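Local coordinates for protein 6-pyruvoyl tetrahydrobiopterin synthase (Plasmodium vivax, PDB 3LX3) that is a zinc-binding member of the 6-pyruvoyl tetrahydropterin synthase family and holds 2-amino-1,5-dihydropteridine-4,6-dione in pockets shared between subunits of a six-chain assembly, at residues Asp18-Glu26 against Ser55-Gln63; Thr134-Leu142 against Val166-His177. All coordinates share one frame; numbering follows the deposited sequence. Where two conformers were deposited one is given.

Interaction 1: residues Asp18-Glu26 against Ser55-Gln63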
loop_
_atom_site.group_PDB
_atom_site.type_symbol
_atom_site.label_atom_id
_atom_site.label_comp_id
_atom_site.label_asym_id
_atom_site.label_seq_id
_atom_site.Cartn_x
_atom_site.Cartn_y
_atom_site.Cartn_z
ATOM N N ASP A 18 -1.060 22.270 -28.193
ATOM C CA ASP A 18 -0.397 22.055 -26.865
ATOM C C ASP A 18 -1.160 21.047 -26.034
ATOM O O ASP A 18 -2.394 21.073 -25.969
ATOM C CB ASP A 18 -0.300 23.359 -26.077
ATOM C CG ASP A 18 0.993 24.108 -26.342
ATOM O OD1 ASP A 18 2.084 23.531 -26.107
ATOM O OD2 ASP A 18 0.912 25.275 -26.769
ATOM N N GLN A 19 -0.405 20.209 -25.330
ATOM C CA GLN A 19 -0.978 19.123 -24.560
ATOM C C GLN A 19 -0.631 19.317 -23.073
ATOM O O GLN A 19 0.547 19.365 -22.715
ATOM C CB GLN A 19 -0.427 17.792 -25.070
ATOM C CG GLN A 19 -0.794 17.479 -26.534
ATOM C CD GLN A 19 -2.217 16.954 -26.717
ATOM O OE1 GLN A 19 -2.931 16.685 -25.753
ATOM N NE2 GLN A 19 -2.631 16.811 -27.974
ATOM N N ILE A 20 -1.667 19.438 -22.236
ATOM C CA ILE A 20 -1.515 19.583 -20.791
ATOM C C ILE A 20 -1.252 18.228 -20.170
ATOM O O ILE A 20 -1.869 17.207 -20.542
ATOM C CB ILE A 20 -2.778 20.201 -20.125
ATOM C CG1 ILE A 20 -3.023 21.620 -20.632
ATOM C CG2 ILE A 20 -2.646 20.203 -18.569
ATOM C CD1 ILE A 20 -4.456 22.117 -20.448
ATOM N N ALA A 21 -0.336 18.184 -19.205
ATOM C CA ALA A 21 -0.200 17.013 -18.363
ATOM C C ALA A 21 -0.078 17.462 -16.920
ATOM O O ALA A 21 0.430 18.551 -16.649
ATOM C CB ALA A 21 1.012 16.093 -18.750
ATOM N N GLU A 22 -0.529 16.599 -16.023
ATOM C CA GLU A 22 -0.398 16.788 -14.571
ATOM C C GLU A 22 0.601 15.789 -14.049
ATOM O O GLU A 22 0.437 14.607 -14.248
ATOM C CB GLU A 22 -1.735 16.596 -13.904
ATOM C CG GLU A 22 -1.772 16.711 -12.433
ATOM C CD GLU A 22 -3.186 16.493 -11.937
ATOM O OE1 GLU A 22 -3.498 15.387 -11.433
ATOM O OE2 GLU A 22 -4.006 17.403 -12.089
ATOM N N LEU A 23 1.632 16.270 -13.359
ATOM C CA LEU A 23 2.640 15.405 -12.788
ATOM C C LEU A 23 2.410 15.286 -11.277
ATOM O O LEU A 23 2.034 16.282 -10.615
ATOM C CB LEU A 23 4.027 15.955 -13.024
ATOM C CG LEU A 23 4.437 16.110 -14.468
ATOM C CD1 LEU A 23 5.901 16.519 -14.546
ATOM C CD2 LEU A 23 4.148 14.901 -15.349
ATOM N N LEU A 24 2.658 14.098 -10.746
ATOM C CA LEU A 24 2.572 13.813 -9.318
ATOM C C LEU A 24 3.837 13.137 -8.879
ATOM O O LEU A 24 4.230 12.110 -9.469
ATOM C CB LEU A 24 1.400 12.881 -9.010
ATOM C CG LEU A 24 1.295 12.365 -7.559
ATOM C CD1 LEU A 24 0.997 13.500 -6.594
ATOM C CD2 LEU A 24 0.182 11.307 -7.528
ATOM N N VAL A 25 4.459 13.680 -7.844
ATOM C CA VAL A 25 5.546 12.977 -7.210
ATOM C C VAL A 25 5.180 12.744 -5.721
ATOM O O VAL A 25 4.764 13.644 -5.009
ATOM C CB VAL A 25 6.936 13.688 -7.335
ATOM C CG1 VAL A 25 7.377 13.701 -8.786
ATOM C CG2 VAL A 25 6.935 15.080 -6.718
ATOM N N GLU A 26 5.329 11.476 -5.309
ATOM C CA GLU A 26 4.940 11.014 -3.996
ATOM C C GLU A 26 5.785 9.858 -3.576
ATOM O O GLU A 26 6.014 8.929 -4.324
ATOM C CB GLU A 26 3.446 10.643 -3.958
ATOM C CG GLU A 26 3.028 9.311 -4.518
ATOM C CD GLU A 26 1.503 9.209 -4.677
ATOM O OE1 GLU A 26 0.768 9.814 -3.851
ATOM O OE2 GLU A 26 1.051 8.560 -5.656
ATOM N N SER A 55 3.312 15.207 -0.798
ATOM C CA SER A 55 3.319 14.993 -2.237
ATOM C C SER A 55 3.143 16.300 -2.973
ATOM O O SER A 55 2.545 17.234 -2.472
ATOM C CB SER A 55 2.284 13.987 -2.667
ATOM O OG SER A 55 0.997 14.484 -2.455
ATOM N N LEU A 56 3.645 16.348 -4.202
ATOM C CA LEU A 56 3.534 17.533 -5.055
ATOM C C LEU A 56 2.892 17.148 -6.375
ATOM O O LEU A 56 3.304 16.168 -7.003
ATOM C CB LEU A 56 4.926 18.130 -5.321
ATOM C CG LEU A 56 5.045 19.217 -6.382
ATOM C CD1 LEU A 56 4.354 20.501 -5.925
ATOM C CD2 LEU A 56 6.538 19.468 -6.673
ATOM N N ARG A 57 1.890 17.947 -6.757
ATOM C CA ARG A 57 1.218 17.837 -8.043
ATOM C C ARG A 57 1.353 19.173 -8.758
ATOM O O ARG A 57 1.265 20.241 -8.138
ATOM C CB ARG A 57 -0.243 17.497 -7.817
ATOM C CG ARG A 57 -1.143 17.349 -9.033
ATOM C CD ARG A 57 -2.519 16.794 -8.559
ATOM N NE ARG A 57 -2.389 15.852 -7.423
ATOM C CZ ARG A 57 -2.840 14.595 -7.361
ATOM N NH1 ARG A 57 -3.513 14.037 -8.353
ATOM N NH2 ARG A 57 -2.631 13.888 -6.258
ATOM N N LEU A 58 1.529 19.108 -10.063
ATOM C CA LEU A 58 1.582 20.337 -10.850
ATOM C C LEU A 58 1.014 20.089 -12.229
ATOM O O LEU A 58 0.846 18.933 -12.637
ATOM C CB LEU A 58 2.998 20.896 -10.917
ATOM C CG LEU A 58 4.156 20.048 -11.491
ATOM C CD1 LEU A 58 4.097 19.963 -13.010
ATOM C CD2 LEU A 58 5.488 20.659 -11.066
ATOM N N ARG A 59 0.695 21.163 -12.954
ATOM C CA ARG A 59 0.164 21.093 -14.317
ATOM C C ARG A 59 0.924 22.053 -15.218
ATOM O O ARG A 59 1.269 23.192 -14.798
ATOM C CB ARG A 59 -1.320 21.460 -14.359
ATOM C CG ARG A 59 -2.196 20.533 -13.531
ATOM C CD ARG A 59 -3.573 21.047 -13.359
ATOM N NE ARG A 59 -4.323 20.219 -12.422
ATOM C CZ ARG A 59 -5.332 20.658 -11.683
ATOM N NH1 ARG A 59 -5.720 21.924 -11.769
ATOM N NH2 ARG A 59 -5.952 19.826 -10.869
ATOM N N GLY A 60 1.157 21.628 -16.452
ATOM C CA GLY A 60 1.731 22.510 -17.479
ATOM C C GLY A 60 1.579 21.820 -18.808
ATOM O O GLY A 60 0.978 20.746 -18.897
ATOM N N ASN A 61 2.114 22.417 -19.855
ATOM C CA ASN A 61 2.150 21.781 -21.163
ATOM C C ASN A 61 3.389 20.901 -21.288
ATOM O O ASN A 61 4.458 21.245 -20.755
ATOM C CB ASN A 61 2.176 22.838 -22.273
ATOM C CG ASN A 61 0.964 23.726 -22.267
ATOM O OD1 ASN A 61 -0.134 23.293 -21.974
ATOM N ND2 ASN A 61 1.164 24.988 -22.622
ATOM N N ILE A 62 3.257 19.801 -22.015
ATOM C CA ILE A 62 4.422 18.953 -22.334
ATOM C C ILE A 62 5.321 19.772 -23.260
ATOM O O ILE A 62 4.835 20.325 -24.293
ATOM C CB ILE A 62 4.007 17.640 -23.020
ATOM C CG1 ILE A 62 3.028 16.873 -22.143
ATOM C CG2 ILE A 62 5.221 16.762 -23.335
ATOM C CD1 ILE A 62 2.313 15.738 -22.858
ATOM N N GLN A 63 6.589 19.929 -22.892
ATOM C CA GLN A 63 7.564 20.711 -23.663
ATOM C C GLN A 63 8.207 19.875 -24.771
ATOM O O GLN A 63 7.962 18.665 -24.876
ATOM C CB GLN A 63 8.635 21.251 -22.728
ATOM C CG GLN A 63 8.062 22.131 -21.638
ATOM C CD GLN A 63 7.360 23.359 -22.209
ATOM O OE1 GLN A 63 7.996 24.231 -22.800
ATOM N NE2 GLN A 63 6.046 23.376 -22.125
HETATM O O HOH W 1 4.644 23.222 -25.420
#

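Interaction 2: residues Thr134-Leu142 against Val166-His177. With XTN (2-amino-1,5-dihydropteridine-4,6-dione), chain C.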
loop_
_atom_site.group_PDB
_atom_site.type_symbol
_atom_site.label_atom_id
_atom_site.label_comp_id
_atom_site.label_asym_id
_atom_site.label_seq_id
_atom_site.Cartn_x
_atom_site.Cartn_y
_atom_site.Cartn_z
ATOM N N THR A 134 -2.052 20.473 9.905
ATOM C CA THR A 134 -1.715 19.954 8.613
ATOM C C THR A 134 -1.892 20.970 7.491
ATOM O O THR A 134 -1.056 21.097 6.616
ATOM C CB THR A 134 -2.560 18.680 8.399
ATOM O OG1 THR A 134 -2.433 17.813 9.543
ATOM C CG2 THR A 134 -2.099 17.924 7.165
ATOM N N GLU A 135 -2.985 21.727 7.571
ATOM C CA GLU A 135 -3.324 22.780 6.630
ATOM C C GLU A 135 -2.264 23.877 6.586
ATOM O O GLU A 135 -1.799 24.244 5.510
ATOM C CB GLU A 135 -4.656 23.408 6.994
ATOM C CG GLU A 135 -5.905 22.558 6.830
ATOM C CD GLU A 135 -6.337 21.792 8.097
ATOM O OE1 GLU A 135 -5.450 21.259 8.814
ATOM O OE2 GLU A 135 -7.572 21.707 8.291
ATOM N N GLU A 136 -1.879 24.406 7.743
ATOM C CA GLU A 136 -0.917 25.496 7.756
ATOM C C GLU A 136 0.500 25.023 7.411
ATOM O O GLU A 136 1.239 25.771 6.766
ATOM C CB GLU A 136 -0.947 26.206 9.099
ATOM C CG GLU A 136 -2.245 27.022 9.278
ATOM C CD GLU A 136 -2.253 27.819 10.573
ATOM O OE1 GLU A 136 -1.243 28.481 10.904
ATOM O OE2 GLU A 136 -3.317 27.897 11.168
ATOM N N ILE A 137 0.842 23.810 7.814
ATOM C CA ILE A 137 2.105 23.217 7.393
ATOM C C ILE A 137 2.128 23.071 5.873
ATOM O O ILE A 137 3.123 23.386 5.210
ATOM C CB ILE A 137 2.377 21.887 8.110
ATOM C CG1 ILE A 137 2.643 22.161 9.575
ATOM C CG2 ILE A 137 3.566 21.110 7.508
ATOM C CD1 ILE A 137 2.605 20.892 10.441
ATOM N N GLY A 138 1.020 22.609 5.299
ATOM C CA GLY A 138 0.946 22.504 3.854
ATOM C C GLY A 138 1.128 23.839 3.129
ATOM O O GLY A 138 1.843 23.927 2.124
ATOM N N LEU A 139 0.477 24.899 3.594
ATOM C CA LEU A 139 0.670 26.221 3.010
ATOM C C LEU A 139 2.137 26.655 3.037
ATOM O O LEU A 139 2.646 27.190 2.067
ATOM C CB LEU A 139 -0.213 27.303 3.686
ATOM C CG LEU A 139 -1.705 27.389 3.419
ATOM C CD1 LEU A 139 -2.261 28.544 4.279
ATOM C CD2 LEU A 139 -2.018 27.650 1.928
ATOM N N TYR A 140 2.797 26.427 4.177
ATOM C CA TYR A 140 4.187 26.779 4.339
ATOM C C TYR A 140 5.039 26.008 3.316
ATOM O O TYR A 140 5.900 26.586 2.640
ATOM C CB TYR A 140 4.654 26.462 5.776
ATOM C CG TYR A 140 6.133 26.591 5.908
ATOM C CD1 TYR A 140 6.726 27.831 5.939
ATOM C CD2 TYR A 140 6.939 25.456 5.992
ATOM C CE1 TYR A 140 8.091 27.964 6.045
ATOM C CE2 TYR A 140 8.308 25.585 6.094
ATOM C CZ TYR A 140 8.871 26.837 6.130
ATOM O OH TYR A 140 10.241 26.972 6.222
ATOM N N ILE A 141 4.785 24.702 3.213
ATOM C CA ILE A 141 5.586 23.856 2.307
ATOM C C ILE A 141 5.376 24.262 0.864
ATOM O O ILE A 141 6.346 24.304 0.078
ATOM C CB ILE A 141 5.301 22.385 2.530
ATOM C CG1 ILE A 141 5.864 21.976 3.886
ATOM C CG2 ILE A 141 5.883 21.507 1.399
ATOM C CD1 ILE A 141 5.662 20.559 4.245
ATOM N N LEU A 142 4.141 24.539 0.494
ATOM C CA LEU A 142 3.864 24.990 -0.869
ATOM C C LEU A 142 4.675 26.242 -1.214
ATOM O O LEU A 142 5.297 26.333 -2.278
ATOM C CB LEU A 142 2.368 25.290 -1.052
ATOM C CG LEU A 142 1.913 25.861 -2.399
ATOM C CD1 LEU A 142 2.246 24.880 -3.515
ATOM C CD2 LEU A 142 0.418 26.152 -2.339
ATOM N N VAL A 166 -0.072 17.376 2.362
ATOM C CA VAL A 166 0.667 16.963 3.574
ATOM C C VAL A 166 -0.248 16.062 4.382
ATOM O O VAL A 166 -1.447 16.314 4.573
ATOM C CB VAL A 166 1.083 18.178 4.411
ATOM C CG1 VAL A 166 1.709 17.694 5.764
ATOM C CG2 VAL A 166 2.046 19.075 3.650
ATOM N N SER A 167 0.322 14.971 4.878
ATOM C CA SER A 167 -0.397 14.131 5.846
ATOM C C SER A 167 0.343 14.036 7.161
ATOM O O SER A 167 1.564 13.890 7.147
ATOM C CB SER A 167 -0.618 12.777 5.246
ATOM O OG SER A 167 0.542 12.056 5.008
ATOM N N GLU A 168 -0.360 14.146 8.302
ATOM C CA GLU A 168 0.185 13.822 9.597
ATOM C C GLU A 168 0.309 12.306 9.669
ATOM O O GLU A 168 1.241 11.813 10.227
ATOM C CB GLU A 168 -0.765 14.175 10.769
ATOM C CG GLU A 168 -0.681 15.522 11.432
ATOM C CD GLU A 168 -1.699 15.607 12.593
ATOM O OE1 GLU A 168 -2.530 14.674 12.708
ATOM O OE2 GLU A 168 -1.644 16.547 13.415
ATOM N N SER A 169 -0.686 11.611 9.147
ATOM C CA SER A 169 -0.724 10.143 9.118
ATOM C C SER A 169 -1.462 9.850 7.822
ATOM O O SER A 169 -2.176 10.734 7.312
ATOM C CB SER A 169 -1.431 9.619 10.356
ATOM O OG SER A 169 -2.811 9.848 10.277
ATOM N N PRO A 170 -1.290 8.660 7.269
ATOM C CA PRO A 170 -1.868 8.517 5.913
ATOM C C PRO A 170 -3.382 8.703 5.884
ATOM O O PRO A 170 -3.919 9.116 4.836
ATOM C CB PRO A 170 -1.456 7.105 5.491
ATOM C CG PRO A 170 -0.285 6.767 6.390
ATOM C CD PRO A 170 -0.557 7.469 7.700
ATOM N N SER A 171 -4.049 8.486 7.014
ATOM C CA SER A 171 -5.521 8.636 7.050
ATOM C C SER A 171 -6.056 10.048 7.069
ATOM O O SER A 171 -7.275 10.242 7.003
ATOM C CB SER A 171 -6.105 7.906 8.253
ATOM O OG SER A 171 -5.698 8.483 9.480
ATOM N N GLN A 172 -5.192 11.056 7.220
ATOM C CA GLN A 172 -5.702 12.414 7.234
ATOM C C GLN A 172 -4.755 13.389 6.555
ATOM O O GLN A 172 -3.605 13.568 7.002
ATOM C CB GLN A 172 -6.028 12.874 8.640
ATOM C CG GLN A 172 -5.022 12.647 9.671
ATOM C CD GLN A 172 -5.534 13.012 11.077
ATOM O OE1 GLN A 172 -6.470 12.406 11.589
ATOM N NE2 GLN A 172 -4.894 14.028 11.698
ATOM N N LYS A 173 -5.210 13.939 5.443
ATOM C CA LYS A 173 -4.356 14.750 4.582
ATOM C C LYS A 173 -5.014 16.090 4.312
ATOM O O LYS A 173 -6.257 16.221 4.286
ATOM C CB LYS A 173 -4.174 14.046 3.234
ATOM C CG LYS A 173 -3.694 12.613 3.342
ATOM C CD LYS A 173 -3.421 12.064 1.963
ATOM C CE LYS A 173 -2.922 10.627 2.097
ATOM N NZ LYS A 173 -2.493 10.073 0.808
ATOM N N ALA A 174 -4.180 17.104 4.111
ATOM C CA ALA A 174 -4.620 18.411 3.672
ATOM C C ALA A 174 -3.877 18.798 2.415
ATOM O O ALA A 174 -2.680 18.620 2.306
ATOM C CB ALA A 174 -4.365 19.479 4.755
ATOM N N THR A 175 -4.630 19.369 1.470
ATOM C CA THR A 175 -4.130 19.769 0.157
ATOM C C THR A 175 -4.404 21.245 -0.130
ATOM O O THR A 175 -5.551 21.753 0.020
ATOM C CB THR A 175 -4.789 18.924 -0.942
ATOM O OG1 THR A 175 -4.451 17.563 -0.686
ATOM C CG2 THR A 175 -4.282 19.308 -2.316
ATOM N N VAL A 176 -3.344 21.964 -0.537
ATOM C CA VAL A 176 -3.397 23.383 -0.849
ATOM C C VAL A 176 -2.740 23.615 -2.209
ATOM O O VAL A 176 -1.873 22.846 -2.625
ATOM C CB VAL A 176 -2.728 24.240 0.268
ATOM C CG1 VAL A 176 -3.527 24.118 1.576
ATOM C CG2 VAL A 176 -1.281 23.847 0.448
ATOM N N HIS A 177 -3.158 24.672 -2.897
ATOM C CA HIS A 177 -2.625 24.969 -4.236
ATOM C C HIS A 177 -2.477 26.445 -4.480
ATOM O O HIS A 177 -3.035 27.292 -3.746
ATOM C CB HIS A 177 -3.521 24.365 -5.334
ATOM C CG HIS A 177 -4.846 25.013 -5.461
ATOM N ND1 HIS A 177 -6.000 24.462 -4.943
ATOM C CD2 HIS A 177 -5.210 26.174 -6.057
ATOM C CE1 HIS A 177 -7.021 25.264 -5.218
ATOM N NE2 HIS A 177 -6.568 26.309 -5.892
HETATM N N1 XTN C . -7.928 18.489 12.065
HETATM C C2 XTN C . -7.458 19.184 11.010
HETATM N N2 XTN C . -8.302 19.726 10.112
HETATM N N3 XTN C . -6.066 19.409 10.860
HETATM C C4 XTN C . -5.168 18.878 11.705
HETATM O O4 XTN C . -3.947 19.079 11.495
HETATM N N5 XTN C . -4.848 17.558 13.685
HETATM C C6 XTN C . -5.364 16.858 14.738
HETATM O O6 XTN C . -4.600 16.355 15.566
HETATM C C7 XTN C . -6.779 16.730 14.883
HETATM N N8 XTN C . -7.568 17.291 13.964
HETATM C C4A XTN C . -5.682 18.127 12.765
HETATM C C8A XTN C . -7.057 17.957 12.925
#

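Interaction 1: residues Asp18-Glu26 against Ser55-Gln63
Ala21, Leu23 and Val25 form hydrogen-bonded antiparallel pairs with Gly60, Leu58 and Leu56. Each pair exchanges two backbone bonds; that from Ala21 N to Gly60 O is 2.9 Å long. One more bond, Ile62 N to Gln19 O at 2.8 Å, continues the pairing past Ile20 and Asn61.

The charged contacts lie on the face bearing Glu22, Arg57 and Arg59. CG of Glu22 stands anti to its own N (chi1 178°), and the extended chain brings the carboxylate between the two arginines. OE2 takes the NE of Arg59 at 2.9 Å through its anti lone pair. The planes of the carboxylate and that guanidinium are only 25° apart, and the bond lies in the guanidinium plane. Toward Arg57 the planes are steeply turned, by 75°. There OE1 makes a weak salt bridge to NH1 of 3.4 Å, and the NE of Arg57 is paired with Glu163. Leu24 CD1 covers one face of the Arg57 guanidinium, 3.7 Å from NH2.

The opposite face is apolar. Leu23 and Leu58 run side by side, with Leu23 CB 4.0 Å from Leu58 CD1. Val25 lies alongside Leu56 in the same way, its CG2 3.9 Å from Leu56 CB. Helix 71-85 packs on this face through Phe71, Leu74 and Val78.

Beside the Gln19-Ile62 bond the Asp18 carboxylate stacks on the Asn61 amide, with Asp18 CG 3.8 Å from Asn61 ND2. A water donates to both Asp18 OD1 and Ile62 O.

On the edge turned away from 55-63, Glu22 to Val25 pair with an antiparallel strand of a neighbouring subunit, so the sheet continues between chains. A long antiparallel strand pair, backed by a helix and joined edge to edge between subunits, is characteristic of the tunnelling fold (T-fold).

Interaction 2: residues Thr134-Leu142 against Val166-His177
Two donors of Thr134 grip O4 of the bound 2-amino-1,5-dihydropteridine-4,6-dione. Thr134 N and Thr134 OG1 each lie 2.8 Å from it, and the backbone bond is nearly straight (175°). This is a helix packed on the antiparallel sheet of a T-fold, with the ligand at the helix start.

Glu135 OE2 accepts from ligand N2 at 2.8 Å and also from Val68 N of a neighbouring subunit. Two bonds thus fix this oxygen, and the pocket lies between chains. Glu168 OE2 makes a weak, long bond to ligand N5. Glu168 also belongs to the zinc site, with His36, His48 and His50.

The rest of the contact is van der Waals packing, mostly of apolar side chains. With OG1 set beside its own backbone N (chi1 -50°), Thr134 sends CG2 into the sheet, where it meets Val166 O. Thr134 CG2 also lies 3.7 Å from Ala174 CB. The CA of Gly138 touches Val166 CG2 at 3.6 Å, and its O lies against Val176 CG2. Leu139 crosses Val176 at about a right angle, its CD2 against Val176 CG1. Further along, Leu142 CD2 rests 3.6 Å from the backbone C of His177.

In the fold
Both interactions reach the same antiparallel sheet, in which strands 48-61 and 161-167 are neighbours. Their centres are 19 Å apart and they do not touch. Interaction 1 is a pairing within the sheet far from the chain centre, only partly buried, and it relies on backbone bonds and a charged cluster. Interaction 2 is buried near the centre. There a helix lies on the sheet by apolar contact, and Thr134 and Glu135 at its start bind the ligand. The two also match across a subunit boundary: Leu23, Gln19 and Ala21 of one chain pack on Glu135, Leu139 and Val176 of another, where strand 20-40 of one chain pairs with strand 172-179 of the other.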